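PDB 5H28: oxysterol-binding protein homolog 1 from Saccharomyces cerevisiae, which carries sterols and other lipids between membranes and is targeted to the nucleus-vacuole junction through the ankyrin-repeat domain described here. Local coordinates for residues G209-K214 with R255-I260. Sequence-based numbering, arbitrary orientation.
Sequences GADPFK and REQSVI
I260 lies across one face of the F213 ring, its CG1 4.0 Å from the ring centroid in a CH-pi contact offset toward the rim, while CB of Q257 and OD1 of D211 lie at the ring edge, near its plane. The planes of the ring and of the Q257 amide are 73° apart. With CG anti to the backbone N (chi1 -174°) and a bend at chi2, the glutamine lies alongside D211 and P212, its amide turned toward the A210 carbonyl, its CG 3.4 Å from OD1 of D211 and its OE1 3.5 Å from CD of P212. No direct hydrogen bond joins the segments; one water accepts from NE2 of Q257 and donates to G209 O, and a second, with more acceptors in reach than protons to give, lies within hydrogen-bonding distance of A210 O and OE1. NE2 also donates to V259 O at 2.9 Å, nearly straight and in the amide plane, which fixes the flip of the amide. D211 makes an Asx turn, F213 N reaching its OD1 (2.8 Å) from above the carboxylate plane, while OD2 accepts from D261 N. Without the amide, as with an alanine here, V259 O and the first water would probably lose their partner, and a gap would open beside P212. The contact thus joins the loop closing the predicted third ankyrin repeat to the chain leaving helix 241-256: apolar packing at the F213 end, a water bridge at the G209 end, and a carboxylate, probably ionised, steadied by backbone N-H groups from both sides of the junction.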
loop_
_atom_site.group_PDB
_atom_site.type_symbol
_atom_site.label_atom_id
_atom_site.label_comp_id
_atom_site.label_asym_id
_atom_site.label_seq_id
_atom_site.Cartn_x
_atom_site.Cartn_y
_atom_site.Cartn_z
ATOM N N GLY A 209 -5.769 -11.369 -8.408
ATOM C CA GLY A 209 -4.373 -11.518 -8.775
ATOM C C GLY A 209 -3.714 -12.879 -8.684
ATOM O O GLY A 209 -2.627 -13.062 -9.230
ATOM N N ALA A 210 -4.342 -13.835 -8.003
ATOM C CA ALA A 210 -3.746 -15.163 -7.885
ATOM C C ALA A 210 -3.533 -15.743 -9.279
ATOM O O ALA A 210 -4.437 -15.723 -10.112
ATOM C CB ALA A 210 -4.643 -16.074 -7.063
ATOM N N ASP A 211 -2.333 -16.264 -9.517
ATOM C CA ASP A 211 -1.961 -16.833 -10.811
ATOM C C ASP A 211 -1.980 -18.367 -10.821
ATOM O O ASP A 211 -1.289 -19.006 -10.031
ATOM C CB ASP A 211 -0.570 -16.304 -11.190
ATOM C CG ASP A 211 0.003 -16.961 -12.434
ATOM O OD1 ASP A 211 -0.774 -17.474 -13.263
ATOM O OD2 ASP A 211 1.244 -16.944 -12.586
ATOM N N PRO A 212 -2.778 -18.977 -11.719
ATOM C CA PRO A 212 -2.862 -20.440 -11.805
ATOM C C PRO A 212 -1.586 -21.098 -12.334
ATOM O O PRO A 212 -1.438 -22.320 -12.283
ATOM C CB PRO A 212 -4.061 -20.664 -12.725
ATOM C CG PRO A 212 -3.983 -19.488 -13.656
ATOM C CD PRO A 212 -3.680 -18.344 -12.701
ATOM N N PHE A 213 -0.665 -20.279 -12.834
ATOM C CA PHE A 213 0.602 -20.772 -13.371
ATOM C C PHE A 213 1.691 -20.818 -12.305
ATOM O O PHE A 213 2.763 -21.372 -12.530
ATOM C CB PHE A 213 1.078 -19.868 -14.512
ATOM C CG PHE A 213 0.310 -20.036 -15.787
ATOM C CD1 PHE A 213 0.592 -21.090 -16.648
ATOM C CD2 PHE A 213 -0.693 -19.138 -16.130
ATOM C CE1 PHE A 213 -0.114 -21.243 -17.841
ATOM C CE2 PHE A 213 -1.403 -19.281 -17.318
ATOM C CZ PHE A 213 -1.114 -20.336 -18.174
ATOM N N LYS A 214 1.415 -20.238 -11.144
ATOM C CA LYS A 214 2.401 -20.200 -10.071
ATOM C C LYS A 214 2.579 -21.533 -9.355
ATOM O O LYS A 214 1.606 -22.184 -8.970
ATOM C CB LYS A 214 2.018 -19.123 -9.053
ATOM C CG LYS A 214 3.078 -18.856 -7.999
ATOM C CD LYS A 214 4.314 -18.213 -8.615
ATOM C CE LYS A 214 5.402 -18.000 -7.580
ATOM N NZ LYS A 214 6.562 -17.267 -8.154
ATOM N N ARG A 255 -6.585 -20.252 -18.913
ATOM C CA ARG A 255 -6.783 -19.688 -20.244
ATOM C C ARG A 255 -6.929 -18.167 -20.186
ATOM O O ARG A 255 -6.434 -17.454 -21.060
ATOM C CB ARG A 255 -8.031 -20.291 -20.906
ATOM C CG ARG A 255 -7.935 -21.777 -21.227
ATOM C CD ARG A 255 -9.115 -22.234 -22.085
ATOM N NE ARG A 255 -10.399 -22.126 -21.393
ATOM C CZ ARG A 255 -10.880 -23.035 -20.548
ATOM N NH1 ARG A 255 -12.057 -22.842 -19.964
ATOM N NH2 ARG A 255 -10.196 -24.142 -20.295
ATOM N N GLU A 256 -7.599 -17.678 -19.144
ATOM C CA GLU A 256 -7.848 -16.248 -18.969
ATOM C C GLU A 256 -6.726 -15.411 -18.353
ATOM O O GLU A 256 -6.633 -14.213 -18.619
ATOM C CB GLU A 256 -9.107 -16.043 -18.118
ATOM C CG GLU A 256 -10.394 -16.566 -18.723
ATOM C CD GLU A 256 -11.592 -16.355 -17.807
ATOM O OE1 GLU A 256 -12.719 -16.705 -18.212
ATOM O OE2 GLU A 256 -11.405 -15.842 -16.684
ATOM N N GLN A 257 -5.890 -16.030 -17.524
ATOM C CA GLN A 257 -4.809 -15.317 -16.840
ATOM C C GLN A 257 -4.118 -14.238 -17.678
ATOM O O GLN A 257 -3.986 -13.097 -17.230
ATOM C CB GLN A 257 -3.777 -16.319 -16.307
ATOM C CG GLN A 257 -2.673 -15.710 -15.443
ATOM C CD GLN A 257 -3.192 -14.819 -14.328
ATOM O OE1 GLN A 257 -4.242 -15.082 -13.738
ATOM N NE2 GLN A 257 -2.444 -13.761 -14.024
ATOM N N SER A 258 -3.680 -14.607 -18.878
ATOM C CA SER A 258 -3.011 -13.693 -19.804
ATOM C C SER A 258 -1.590 -13.282 -19.409
ATOM O O SER A 258 -0.673 -13.330 -20.231
ATOM C CB SER A 258 -3.871 -12.443 -20.023
ATOM O OG SER A 258 -5.098 -12.777 -20.649
ATOM N N VAL A 259 -1.400 -12.878 -18.158
ATOM C CA VAL A 259 -0.074 -12.476 -17.701
ATOM C C VAL A 259 0.465 -13.425 -16.632
ATOM O O VAL A 259 -0.005 -13.440 -15.494
ATOM C CB VAL A 259 -0.085 -11.031 -17.157
ATOM C CG1 VAL A 259 -1.157 -10.881 -16.104
ATOM C CG2 VAL A 259 1.286 -10.676 -16.593
ATOM N N ILE A 260 1.457 -14.219 -17.021
ATOM C CA ILE A 260 2.076 -15.199 -16.134
ATOM C C ILE A 260 3.088 -14.535 -15.212
ATOM O O ILE A 260 3.905 -13.734 -15.659
ATOM C CB ILE A 260 2.808 -16.298 -16.953
ATOM C CG1 ILE A 260 1.820 -17.027 -17.864
ATOM C CG2 ILE A 260 3.488 -17.284 -16.013
ATOM C CD1 ILE A 260 2.473 -18.035 -18.793
HETATM O O HOH W 1 -1.759 -11.984 -11.498
HETATM O O HOH W 2 -5.300 -13.641 -11.687
#